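EGF family domain-containing protein (Toxoplasma gondii, PDB 4Z80) binds a peptide of the rhoptry neck protein RON2L1, consistent with a role as an AMA1-like antigen at the moving junction of host-cell invasion. Local coordinates at residues A[369-374]-A[401-406]; A[246-251]-A[255-260]; A[224-227]-A[232-235]; A[119-124]-A[273-278]. One frame throughout, in Å; residues are numbered along the deposited sequence.

Contact 1: A[369-374]-A[401-406]. With SO4 (sulfate ion), chain J.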
loop_
_atom_site.group_PDB
_atom_site.type_symbol
_atom_site.label_atom_id
_atom_site.label_comp_id
_atom_site.label_asym_id
_atom_site.label_seq_id
_atom_site.Cartn_x
_atom_site.Cartn_y
_atom_site.Cartn_z
ATOM N N ALA A 369 -27.262 16.930 -0.894
ATOM C CA ALA A 369 -26.923 15.790 -0.056
ATOM C C ALA A 369 -27.714 14.565 -0.480
ATOM O O ALA A 369 -28.904 14.653 -0.775
ATOM C CB ALA A 369 -27.185 16.104 1.415
ATOM N N ARG A 370 -27.028 13.432 -0.528
ATOM C CA ARG A 370 -27.666 12.134 -0.702
ATOM C C ARG A 370 -28.215 11.632 0.622
ATOM O O ARG A 370 -29.216 10.907 0.669
ATOM C CB ARG A 370 -26.666 11.113 -1.242
ATOM C CG ARG A 370 -26.048 11.460 -2.589
ATOM C CD ARG A 370 -27.055 11.465 -3.724
ATOM N NE ARG A 370 -27.862 10.244 -3.737
ATOM C CZ ARG A 370 -27.460 9.071 -4.224
ATOM N NH1 ARG A 370 -26.250 8.933 -4.751
ATOM N NH2 ARG A 370 -28.278 8.024 -4.181
ATOM N N ALA A 371 -27.531 11.995 1.696
ATOM C CA ALA A 371 -27.806 11.464 3.012
ATOM C C ALA A 371 -27.180 12.350 4.073
ATOM O O ALA A 371 -26.286 13.152 3.773
ATOM C CB ALA A 371 -27.276 10.041 3.140
ATOM N N SER A 372 -27.637 12.204 5.311
ATOM C CA SER A 372 -27.016 12.911 6.424
ATOM C C SER A 372 -26.974 12.060 7.682
ATOM O O SER A 372 -27.735 11.099 7.832
ATOM C CB SER A 372 -27.740 14.235 6.709
ATOM O OG SER A 372 -29.004 14.027 7.321
ATOM N N LEU A 373 -26.057 12.422 8.574
ATOM C CA LEU A 373 -25.880 11.764 9.858
ATOM C C LEU A 373 -25.887 12.862 10.911
ATOM O O LEU A 373 -25.123 13.823 10.801
ATOM C CB LEU A 373 -24.570 10.961 9.889
ATOM C CG LEU A 373 -24.237 10.155 11.139
ATOM C CD1 LEU A 373 -25.182 8.976 11.278
ATOM C CD2 LEU A 373 -22.800 9.669 11.067
ATOM N N SER A 374 -26.741 12.736 11.921
ATOM C CA SER A 374 -26.869 13.774 12.943
ATOM C C SER A 374 -26.058 13.474 14.204
ATOM O O SER A 374 -25.755 12.327 14.515
ATOM C CB SER A 374 -28.347 13.962 13.308
ATOM O OG SER A 374 -29.068 14.545 12.229
ATOM N N ARG A 401 -22.037 3.364 -0.635
ATOM C CA ARG A 401 -23.128 4.104 -1.265
ATOM C C ARG A 401 -22.687 4.987 -2.424
ATOM O O ARG A 401 -23.523 5.590 -3.095
ATOM C CB ARG A 401 -23.814 4.999 -0.236
ATOM C CG ARG A 401 -24.421 4.302 0.983
ATOM C CD ARG A 401 -25.736 3.614 0.654
ATOM N NE ARG A 401 -25.507 2.308 0.060
ATOM C CZ ARG A 401 -26.448 1.559 -0.504
ATOM N NH1 ARG A 401 -26.121 0.380 -1.011
ATOM N NH2 ARG A 401 -27.704 1.982 -0.557
ATOM N N GLY A 402 -21.379 5.109 -2.626
ATOM C CA GLY A 402 -20.853 5.985 -3.658
ATOM C C GLY A 402 -20.560 7.392 -3.170
ATOM O O GLY A 402 -20.417 8.307 -3.985
ATOM N N TYR A 403 -20.474 7.572 -1.855
ATOM C CA TYR A 403 -20.200 8.890 -1.276
ATOM C C TYR A 403 -18.694 9.120 -1.197
ATOM O O TYR A 403 -17.995 8.348 -0.543
ATOM C CB TYR A 403 -20.781 9.021 0.137
ATOM C CG TYR A 403 -22.243 8.657 0.321
ATOM C CD1 TYR A 403 -23.155 8.747 -0.723
ATOM C CD2 TYR A 403 -22.698 8.237 1.562
ATOM C CE1 TYR A 403 -24.495 8.406 -0.525
ATOM C CE2 TYR A 403 -24.020 7.914 1.768
ATOM C CZ TYR A 403 -24.905 7.998 0.730
ATOM O OH TYR A 403 -26.218 7.638 0.980
ATOM N N HIS A 404 -18.197 10.185 -1.823
ATOM C CA HIS A 404 -16.762 10.488 -1.760
ATOM C C HIS A 404 -16.449 11.849 -1.174
ATOM O O HIS A 404 -15.274 12.177 -0.994
ATOM C CB HIS A 404 -16.135 10.380 -3.143
ATOM C CG HIS A 404 -16.143 8.982 -3.658
ATOM N ND1 HIS A 404 -15.395 7.980 -3.078
ATOM C CD2 HIS A 404 -16.875 8.396 -4.633
ATOM C CE1 HIS A 404 -15.635 6.841 -3.704
ATOM N NE2 HIS A 404 -16.534 7.065 -4.647
ATOM N N TRP A 405 -17.486 12.618 -0.861
ATOM C CA TRP A 405 -17.351 13.967 -0.323
ATOM C C TRP A 405 -18.367 14.129 0.783
ATOM O O TRP A 405 -19.517 13.710 0.627
ATOM C CB TRP A 405 -17.580 15.023 -1.414
ATOM C CG TRP A 405 -16.796 14.756 -2.655
ATOM C CD1 TRP A 405 -15.542 15.215 -2.954
ATOM C CD2 TRP A 405 -17.191 13.930 -3.759
ATOM N NE1 TRP A 405 -15.139 14.733 -4.178
ATOM C CE2 TRP A 405 -16.133 13.938 -4.690
ATOM C CE3 TRP A 405 -18.339 13.183 -4.052
ATOM C CZ2 TRP A 405 -16.193 13.245 -5.894
ATOM C CZ3 TRP A 405 -18.392 12.495 -5.239
ATOM C CH2 TRP A 405 -17.329 12.516 -6.145
ATOM N N ALA A 406 -17.945 14.732 1.893
ATOM C CA ALA A 406 -18.860 15.091 2.961
ATOM C C ALA A 406 -18.558 16.484 3.477
ATOM O O ALA A 406 -17.397 16.908 3.511
ATOM C CB ALA A 406 -18.784 14.094 4.098
HETATM S S SO4 J . -29.455 -0.989 -1.907
HETATM O O1 SO4 J . -29.989 -1.781 -3.012
HETATM O O2 SO4 J . -29.405 0.416 -2.314
HETATM O O3 SO4 J . -28.119 -1.481 -1.570
HETATM O O4 SO4 J . -30.340 -1.097 -0.748
HETATM O O HOH W 1 -24.075 6.704 -5.538
#
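The outer end of the Tyr403 ring lies against the side chains of Arg370 and Ala371, where the start of strand 371-377 passes the loop leading into strand 405-410. CB of Arg370 reaches CE1 of Tyr403 at 3.5 Å, and CB of Ala371 sits 3.4 Å from OH of Tyr403; both meet the ring obliquely. Arg370 bends at chi2 (-66°) and chi3 (-50°), carrying its guanidinium beyond the CE1 edge, with the two planes 85° apart. NH1 of Arg370 donates to Ser431 and to a water 3.2 Å away, which in turn donates to the carbonyl O of Arg401. CB of Arg401 lies over the rim of one face of Tyr403, while its own guanidinium grips a sulfate edge-on through two hydrogen bonds, the one from NH1 of Arg401 to sulfate O3 being 2.8 Å long. Strand 424-430 lies between the two strands in the sheet, and its Phe429 faces the classic beta bulge of Arg370 and Ala371 and meets the Tyr403 ring. The direct contact is thus largely apolar, with polar linkage left to one bridging water, and the sulfate, probably from the crystallisation liquor, is consistent with a locally positive surface at Arg401.

Contact 2: A[246-251]-A[255-260]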
loop_
_atom_site.group_PDB
_atom_site.type_symbol
_atom_site.label_atom_id
_atom_site.label_comp_id
_atom_site.label_asym_id
_atom_site.label_seq_id
_atom_site.Cartn_x
_atom_site.Cartn_y
_atom_site.Cartn_z
ATOM N N SER A 246 17.057 4.727 2.202
ATOM C CA SER A 246 15.655 5.058 1.986
ATOM C C SER A 246 15.481 6.538 1.639
ATOM O O SER A 246 14.361 7.018 1.501
ATOM C CB SER A 246 14.839 4.710 3.234
ATOM O OG SER A 246 13.454 4.930 3.019
ATOM N N SER A 247 16.589 7.261 1.479
ATOM C CA SER A 247 16.533 8.719 1.379
ATOM C C SER A 247 15.771 9.241 0.158
ATOM O O SER A 247 15.259 10.362 0.188
ATOM C CB SER A 247 17.956 9.301 1.377
ATOM O OG SER A 247 18.645 8.977 0.186
ATOM N N TRP A 248 15.683 8.442 -0.905
ATOM C CA TRP A 248 14.994 8.862 -2.125
ATOM C C TRP A 248 13.481 8.689 -2.005
ATOM O O TRP A 248 12.724 9.187 -2.841
ATOM C CB TRP A 248 15.515 8.081 -3.338
ATOM C CG TRP A 248 15.309 6.584 -3.273
ATOM C CD1 TRP A 248 16.174 5.655 -2.773
ATOM C CD2 TRP A 248 14.161 5.853 -3.738
ATOM N NE1 TRP A 248 15.639 4.393 -2.895
ATOM C CE2 TRP A 248 14.405 4.488 -3.481
ATOM C CE3 TRP A 248 12.959 6.220 -4.346
ATOM C CZ2 TRP A 248 13.489 3.492 -3.808
ATOM C CZ3 TRP A 248 12.048 5.230 -4.669
ATOM C CH2 TRP A 248 12.316 3.884 -4.399
ATOM N N ILE A 249 13.042 8.001 -0.957
ATOM C CA ILE A 249 11.614 7.753 -0.759
ATOM C C ILE A 249 11.023 8.897 0.055
ATOM O O ILE A 249 10.919 8.830 1.275
ATOM C CB ILE A 249 11.358 6.402 -0.068
ATOM C CG1 ILE A 249 12.049 5.275 -0.841
ATOM C CG2 ILE A 249 9.850 6.137 -0.001
ATOM C CD1 ILE A 249 11.892 3.883 -0.225
ATOM N N THR A 250 10.625 9.947 -0.651
ATOM C CA THR A 250 10.252 11.204 -0.013
ATOM C C THR A 250 8.745 11.372 0.172
ATOM O O THR A 250 8.304 12.278 0.875
ATOM C CB THR A 250 10.782 12.405 -0.825
ATOM O OG1 THR A 250 10.304 12.330 -2.173
ATOM C CG2 THR A 250 12.302 12.405 -0.844
ATOM N N GLY A 251 7.958 10.498 -0.445
ATOM C CA GLY A 251 6.514 10.628 -0.395
ATOM C C GLY A 251 5.843 9.344 -0.820
ATOM O O GLY A 251 6.512 8.386 -1.187
ATOM N N CYS A 255 7.214 5.672 -2.555
ATOM C CA CYS A 255 7.010 4.406 -1.864
ATOM C C CYS A 255 6.426 3.367 -2.828
ATOM O O CYS A 255 6.840 2.205 -2.819
ATOM C CB CYS A 255 6.102 4.626 -0.653
ATOM S SG CYS A 255 5.873 3.177 0.398
ATOM N N SER A 256 5.485 3.777 -3.680
ATOM C CA SER A 256 4.919 2.855 -4.675
ATOM C C SER A 256 5.994 2.348 -5.649
ATOM O O SER A 256 5.925 1.207 -6.110
ATOM C CB SER A 256 3.763 3.508 -5.453
ATOM O OG SER A 256 4.207 4.420 -6.453
ATOM N N ILE A 257 6.993 3.182 -5.948
ATOM C CA ILE A 257 8.061 2.776 -6.854
ATOM C C ILE A 257 8.865 1.638 -6.235
ATOM O O ILE A 257 9.286 0.714 -6.937
ATOM C CB ILE A 257 9.000 3.963 -7.200
ATOM C CG1 ILE A 257 8.276 4.955 -8.121
ATOM C CG2 ILE A 257 10.306 3.472 -7.859
ATOM C CD1 ILE A 257 9.060 6.239 -8.406
ATOM N N LEU A 258 9.096 1.694 -4.925
ATOM C CA LEU A 258 9.790 0.597 -4.261
ATOM C C LEU A 258 9.048 -0.716 -4.509
ATOM O O LEU A 258 9.663 -1.733 -4.805
ATOM C CB LEU A 258 9.938 0.858 -2.755
ATOM C CG LEU A 258 10.668 -0.238 -1.968
ATOM C CD1 LEU A 258 12.097 -0.444 -2.487
ATOM C CD2 LEU A 258 10.684 0.084 -0.480
ATOM N N SER A 259 7.720 -0.694 -4.424
ATOM C CA SER A 259 6.938 -1.890 -4.728
ATOM C C SER A 259 7.037 -2.313 -6.187
ATOM O O SER A 259 7.283 -3.479 -6.490
ATOM C CB SER A 259 5.463 -1.680 -4.380
ATOM O OG SER A 259 4.683 -2.685 -5.024
ATOM N N ARG A 260 6.829 -1.359 -7.089
ATOM C CA ARG A 260 6.877 -1.627 -8.521
ATOM C C ARG A 260 8.135 -2.395 -8.903
ATOM O O ARG A 260 8.101 -3.347 -9.686
ATOM C CB ARG A 260 6.825 -0.307 -9.294
ATOM C CG ARG A 260 6.980 -0.464 -10.786
ATOM C CD ARG A 260 6.977 0.869 -11.491
ATOM N NE ARG A 260 7.224 0.698 -12.910
ATOM C CZ ARG A 260 7.290 1.698 -13.784
ATOM N NH1 ARG A 260 7.144 2.948 -13.378
ATOM N NH2 ARG A 260 7.508 1.438 -15.066
#
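Ile249 and Trp248 press against the first turns of helix 252-262 with Leu258, Ile257 and Cys255 as their partners. CD1 of Ile249 meets CD2 of Leu258 at 4.0 Å, the two side chains crossing at about a right angle. The other branch of Ile249, CG2, is anti to the backbone N and packs on the backbone of Cys255, 3.7 Å from N of Cys255. Above this pair the indole of Trp248 is laid back over its own neighbour: with chi1 at 61° CG stands between the backbone N and the carbonyl carbon, and CG1 of Ile249 lies 3.5 Å from the ring plane, over the ring centre. The far corner of the indole then points at the helix: CH2 of Trp248 is 4.0 Å from CG2 of Ile257, and N of Leu258 lies at the ring edge, near its plane. Phe185 and the disulfide partner of Cys255, Cys289, continue the apolar layer. At the polar margin, Gly251 holds the N-cap position, and its carbonyl O accepts a hydrogen bond of 3.1 Å from N of Cys255, with an N-H...O angle of 153°. One i to i+4 bond thus starts the helix, while dispersion between hydrocarbon surfaces holds the preceding turn to its flank.

Contact 3: A[224-227]-A[232-235]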
loop_
_atom_site.group_PDB
_atom_site.type_symbol
_atom_site.label_atom_id
_atom_site.label_comp_id
_atom_site.label_asym_id
_atom_site.label_seq_id
_atom_site.Cartn_x
_atom_site.Cartn_y
_atom_site.Cartn_z
ATOM N N GLY A 224 18.730 -18.125 10.779
ATOM C CA GLY A 224 18.720 -19.389 11.489
ATOM C C GLY A 224 19.739 -19.341 12.614
ATOM O O GLY A 224 20.491 -18.378 12.752
ATOM N N GLN A 225 19.772 -20.402 13.407
ATOM C CA GLN A 225 20.587 -20.436 14.615
ATOM C C GLN A 225 22.037 -20.816 14.363
ATOM O O GLN A 225 22.879 -20.662 15.244
ATOM C CB GLN A 225 19.981 -21.424 15.608
ATOM C CG GLN A 225 18.674 -20.958 16.219
ATOM C CD GLN A 225 18.876 -20.356 17.593
ATOM O OE1 GLN A 225 19.102 -21.070 18.573
ATOM N NE2 GLN A 225 18.814 -19.033 17.668
ATOM N N THR A 226 22.323 -21.327 13.172
ATOM C CA THR A 226 23.665 -21.814 12.862
ATOM C C THR A 226 24.480 -20.754 12.122
ATOM O O THR A 226 23.972 -19.681 11.798
ATOM C CB THR A 226 23.603 -23.108 12.018
ATOM O OG1 THR A 226 23.516 -22.786 10.622
ATOM C CG2 THR A 226 22.406 -23.972 12.424
ATOM N N SER A 227 25.752 -21.044 11.864
ATOM C CA SER A 227 26.607 -20.094 11.163
ATOM C C SER A 227 26.436 -20.243 9.646
ATOM O O SER A 227 26.971 -19.448 8.873
ATOM C CB SER A 227 28.076 -20.282 11.571
ATOM O OG SER A 227 28.520 -21.588 11.277
ATOM N N PRO A 232 18.194 -24.289 8.902
ATOM C CA PRO A 232 17.492 -24.593 10.156
ATOM C C PRO A 232 18.450 -25.004 11.265
ATOM O O PRO A 232 19.569 -25.419 10.968
ATOM C CB PRO A 232 16.571 -25.768 9.785
ATOM C CG PRO A 232 16.647 -25.902 8.286
ATOM C CD PRO A 232 17.932 -25.299 7.860
ATOM N N PRO A 233 18.012 -24.919 12.529
ATOM C CA PRO A 233 16.690 -24.483 12.996
ATOM C C PRO A 233 16.549 -22.967 13.089
ATOM O O PRO A 233 17.537 -22.243 12.996
ATOM C CB PRO A 233 16.594 -25.119 14.383
ATOM C CG PRO A 233 18.000 -25.139 14.857
ATOM C CD PRO A 233 18.840 -25.414 13.644
ATOM N N TYR A 234 15.316 -22.507 13.279
ATOM C CA TYR A 234 15.019 -21.083 13.345
ATOM C C TYR A 234 14.444 -20.738 14.706
ATOM O O TYR A 234 13.918 -21.607 15.403
ATOM C CB TYR A 234 14.039 -20.692 12.222
ATOM C CG TYR A 234 14.516 -21.160 10.870
ATOM C CD1 TYR A 234 15.496 -20.459 10.183
ATOM C CD2 TYR A 234 14.014 -22.321 10.296
ATOM C CE1 TYR A 234 15.959 -20.890 8.967
ATOM C CE2 TYR A 234 14.462 -22.757 9.074
ATOM C CZ TYR A 234 15.442 -22.041 8.415
ATOM O OH TYR A 234 15.910 -22.479 7.196
ATOM N N ASN A 235 14.554 -19.471 15.084
ATOM C CA ASN A 235 14.016 -19.010 16.355
ATOM C C ASN A 235 13.409 -17.631 16.180
ATOM O O ASN A 235 13.910 -16.648 16.708
ATOM C CB ASN A 235 15.108 -19.000 17.435
ATOM C CG ASN A 235 14.542 -18.887 18.846
ATOM O OD1 ASN A 235 13.388 -19.238 19.099
ATOM N ND2 ASN A 235 15.359 -18.401 19.774
#
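The backbones of Gly224-Gln225 and Pro233-Tyr234 meet through one hydrogen bond, from N of Gln225 to O of Pro233, 2.9 Å long and nearly along the C=O axis (167°). Pro233 follows a cis peptide bond, which bends the chain sharply between the two prolines. On one side of the hydrogen bond, CG2 of Thr226 comes within 3.5 Å of O of Pro232 and 4.0 Å of CD of Pro233, crossing the pyrrolidine ring at about a right angle. The Thr226 hydroxyl is occupied locally by N of His228. Gln225 bends at chi2 (-99°), folding its amide toward residues 232-235 until NE2 of Gln225 lies 3.7 Å from CB of Asn235; the two amide planes stand 77° apart, a van der Waals approach. On the inner side, CA of Gly224 approaches the Tyr234 ring obliquely, 3.6 Å from CD1 of Tyr234, and CA of Pro232 lies above one face of that ring, near its rim. Tyr234 packs inward on the loop residues Pro127 and Ala142 and bonds through OH to O of Gly230. Asp221, soon after strand 218-219, accepts from the backbone N of both Gly224 and Asn235, linking the two segments. Both belong to the long connection between strands 218-219 and 238-239, at the protein surface.

Contact 4: A[119-124]-A[273-278]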
loop_
_atom_site.group_PDB
_atom_site.type_symbol
_atom_site.label_atom_id
_atom_site.label_comp_id
_atom_site.label_asym_id
_atom_site.label_seq_id
_atom_site.Cartn_x
_atom_site.Cartn_y
_atom_site.Cartn_z
ATOM N N ASN A 119 3.819 -6.435 11.972
ATOM C CA ASN A 119 4.477 -7.740 12.031
ATOM C C ASN A 119 4.486 -8.371 10.647
ATOM O O ASN A 119 3.589 -8.118 9.840
ATOM C CB ASN A 119 3.779 -8.681 13.009
ATOM C CG ASN A 119 3.780 -8.172 14.435
ATOM O OD1 ASN A 119 4.360 -7.132 14.751
ATOM N ND2 ASN A 119 3.105 -8.912 15.312
ATOM N N GLU A 120 5.489 -9.191 10.352
ATOM C CA GLU A 120 5.533 -9.843 9.056
ATOM C C GLU A 120 4.419 -10.867 8.878
ATOM O O GLU A 120 3.833 -11.366 9.845
ATOM C CB GLU A 120 6.881 -10.528 8.837
ATOM C CG GLU A 120 7.992 -9.568 8.475
ATOM C CD GLU A 120 9.269 -10.278 8.070
ATOM O OE1 GLU A 120 9.267 -11.521 7.992
ATOM O OE2 GLU A 120 10.273 -9.582 7.835
ATOM N N ILE A 121 4.150 -11.185 7.619
ATOM C CA ILE A 121 3.220 -12.248 7.262
ATOM C C ILE A 121 3.771 -13.631 7.575
ATOM O O ILE A 121 4.974 -13.808 7.809
ATOM C CB ILE A 121 2.850 -12.179 5.753
ATOM C CG1 ILE A 121 4.081 -12.458 4.864
ATOM C CG2 ILE A 121 2.240 -10.822 5.429
ATOM C CD1 ILE A 121 3.778 -12.498 3.361
ATOM N N HIS A 122 2.869 -14.609 7.578
ATOM C CA HIS A 122 3.214 -16.018 7.685
ATOM C C HIS A 122 2.550 -16.743 6.515
ATOM O O HIS A 122 1.552 -17.441 6.694
ATOM C CB HIS A 122 2.758 -16.605 9.024
ATOM C CG HIS A 122 3.223 -18.009 9.256
ATOM N ND1 HIS A 122 4.091 -18.342 10.274
ATOM C CD2 HIS A 122 2.977 -19.160 8.584
ATOM C CE1 HIS A 122 4.347 -19.639 10.227
ATOM N NE2 HIS A 122 3.688 -20.158 9.207
ATOM N N ALA A 123 3.089 -16.563 5.313
ATOM C CA ALA A 123 2.475 -17.156 4.127
ATOM C C ALA A 123 3.067 -18.522 3.761
ATOM O O ALA A 123 2.804 -19.037 2.676
ATOM C CB ALA A 123 2.596 -16.201 2.939
ATOM N N ASN A 124 3.848 -19.108 4.669
ATOM C CA ASN A 124 4.454 -20.428 4.467
ATOM C C ASN A 124 5.409 -20.412 3.269
ATOM O O ASN A 124 5.305 -21.231 2.350
ATOM C CB ASN A 124 3.376 -21.499 4.295
ATOM C CG ASN A 124 2.465 -21.604 5.506
ATOM O OD1 ASN A 124 2.936 -21.734 6.635
ATOM N ND2 ASN A 124 1.161 -21.523 5.277
ATOM N N ASN A 273 2.734 -18.937 -2.979
ATOM C CA ASN A 273 2.345 -17.534 -3.093
ATOM C C ASN A 273 3.171 -16.813 -4.145
ATOM O O ASN A 273 4.395 -16.943 -4.189
ATOM C CB ASN A 273 2.479 -16.819 -1.747
ATOM C CG ASN A 273 1.272 -17.022 -0.856
ATOM O OD1 ASN A 273 0.294 -16.269 -0.914
ATOM N ND2 ASN A 273 1.333 -18.040 -0.026
ATOM N N CYS A 274 2.475 -16.074 -5.001
ATOM C CA CYS A 274 3.087 -15.258 -6.034
ATOM C C CYS A 274 2.942 -13.806 -5.612
ATOM O O CYS A 274 1.825 -13.295 -5.536
ATOM C CB CYS A 274 2.421 -15.506 -7.388
ATOM S SG CYS A 274 3.455 -15.154 -8.832
ATOM N N PHE A 275 4.069 -13.159 -5.327
ATOM C CA PHE A 275 4.092 -11.794 -4.809
ATOM C C PHE A 275 4.368 -10.806 -5.934
ATOM O O PHE A 275 5.445 -10.815 -6.529
ATOM C CB PHE A 275 5.154 -11.648 -3.710
ATOM C CG PHE A 275 4.889 -12.493 -2.492
ATOM C CD1 PHE A 275 3.993 -12.069 -1.524
ATOM C CD2 PHE A 275 5.519 -13.714 -2.321
ATOM C CE1 PHE A 275 3.741 -12.837 -0.402
ATOM C CE2 PHE A 275 5.266 -14.488 -1.206
ATOM C CZ PHE A 275 4.371 -14.046 -0.243
ATOM N N ARG A 276 3.397 -9.952 -6.233
ATOM C CA ARG A 276 3.552 -8.970 -7.293
ATOM C C ARG A 276 2.684 -7.757 -7.017
ATOM O O ARG A 276 1.596 -7.877 -6.452
ATOM C CB ARG A 276 3.193 -9.567 -8.660
ATOM C CG ARG A 276 3.312 -8.586 -9.822
ATOM C CD ARG A 276 3.232 -9.271 -11.176
ATOM N NE ARG A 276 3.317 -8.296 -12.261
ATOM C CZ ARG A 276 4.400 -8.035 -12.992
ATOM N NH1 ARG A 276 5.544 -8.685 -12.791
ATOM N NH2 ARG A 276 4.329 -7.111 -13.940
ATOM N N SER A 277 3.182 -6.593 -7.418
ATOM C CA SER A 277 2.455 -5.340 -7.303
ATOM C C SER A 277 1.930 -5.120 -5.889
ATOM O O SER A 277 0.774 -4.759 -5.680
ATOM C CB SER A 277 1.317 -5.301 -8.325
ATOM O OG SER A 277 1.857 -5.443 -9.629
ATOM N N LEU A 278 2.810 -5.311 -4.919
ATOM C CA LEU A 278 2.410 -5.274 -3.521
ATOM C C LEU A 278 2.018 -3.873 -3.096
ATOM O O LEU A 278 2.680 -2.902 -3.457
ATOM C CB LEU A 278 3.539 -5.780 -2.626
ATOM C CG LEU A 278 3.945 -7.242 -2.819
ATOM C CD1 LEU A 278 5.075 -7.595 -1.865
ATOM C CD2 LEU A 278 2.776 -8.182 -2.624
HETATM O O HOH W 2 -0.313 -18.719 2.107
HETATM O O HOH W 3 3.651 -20.050 -0.334
#
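Ala123 meets both Phe275 and Asn273, and these three residues bury the most surface here. The methyl of Ala123 points at the rim of the Phe275 ring, near the ring plane, with CB of Ala123 4.2 Å from CZ of Phe275. The same CB of Ala123 lies 3.7 Å from ND2 of Asn273, so it fits between an aromatic edge and an amide. The side chains of Ile121 and Phe275 approach each other head-on from the two segments: a chi1 of 65° places CG1 of Ile121 between the backbone N and the carbonyl carbon and sends the extended CG1-CD1 arm across to the ring, where CD1 of Ile121 sits obliquely, 3.8 Å from CE1 of Phe275. Phe275 receives two aliphatic groups at neighbouring positions of its outer end.

Asn273 supplies the polar side of the contact. Its ND2 donates to two waters. One, 2.8 Å from ND2 of Asn273, also donates to the carbonyl O of Ala123; the other, 3.1 Å from ND2 of Asn273, accepts from N of Asn273 too, and reaches O of Asn124 only weakly. The direct approach of ND2 of Asn273 to O of Ala123 is 3.2 Å. The two waters add polar links from the amide to the backbone of residues 119-124.

Neither segment is helix or strand. Residues 119-124 run in the long connection between strands 101-104 and 160-161, held by backbone bonds to Gly150 and Ala152 and by Tyr154, whose OH bonds N of Ala123. Residues 273-278 lead from helix 252-262 into strand 280-283, secured by the Cys72-Cys274 disulfide and by salt bridges from Arg276 to Asp175 and Glu177.

How the contacts relate
Contacts 2 and 4 are the buried pair, with centres about 19 Å apart, and they touch: Ser259, in the helix of contact 2, probably hydrogen-bonds the carbonyl of Leu278 in contact 4. Each holds a disulfide cysteine and relies on hydrocarbon packing. They differ at their margins, where contact 2 closes with a helical backbone bond and contact 4 with waters. Contact 3, about 22 Å from contact 4 between centres, is a surface loop contact with proline and amide side chains. Contact 1 lies on the far side of the chain's centre from the other three, partly buried, and is the one that sets an edge strand of a sheet against the loop leading into another of its strands.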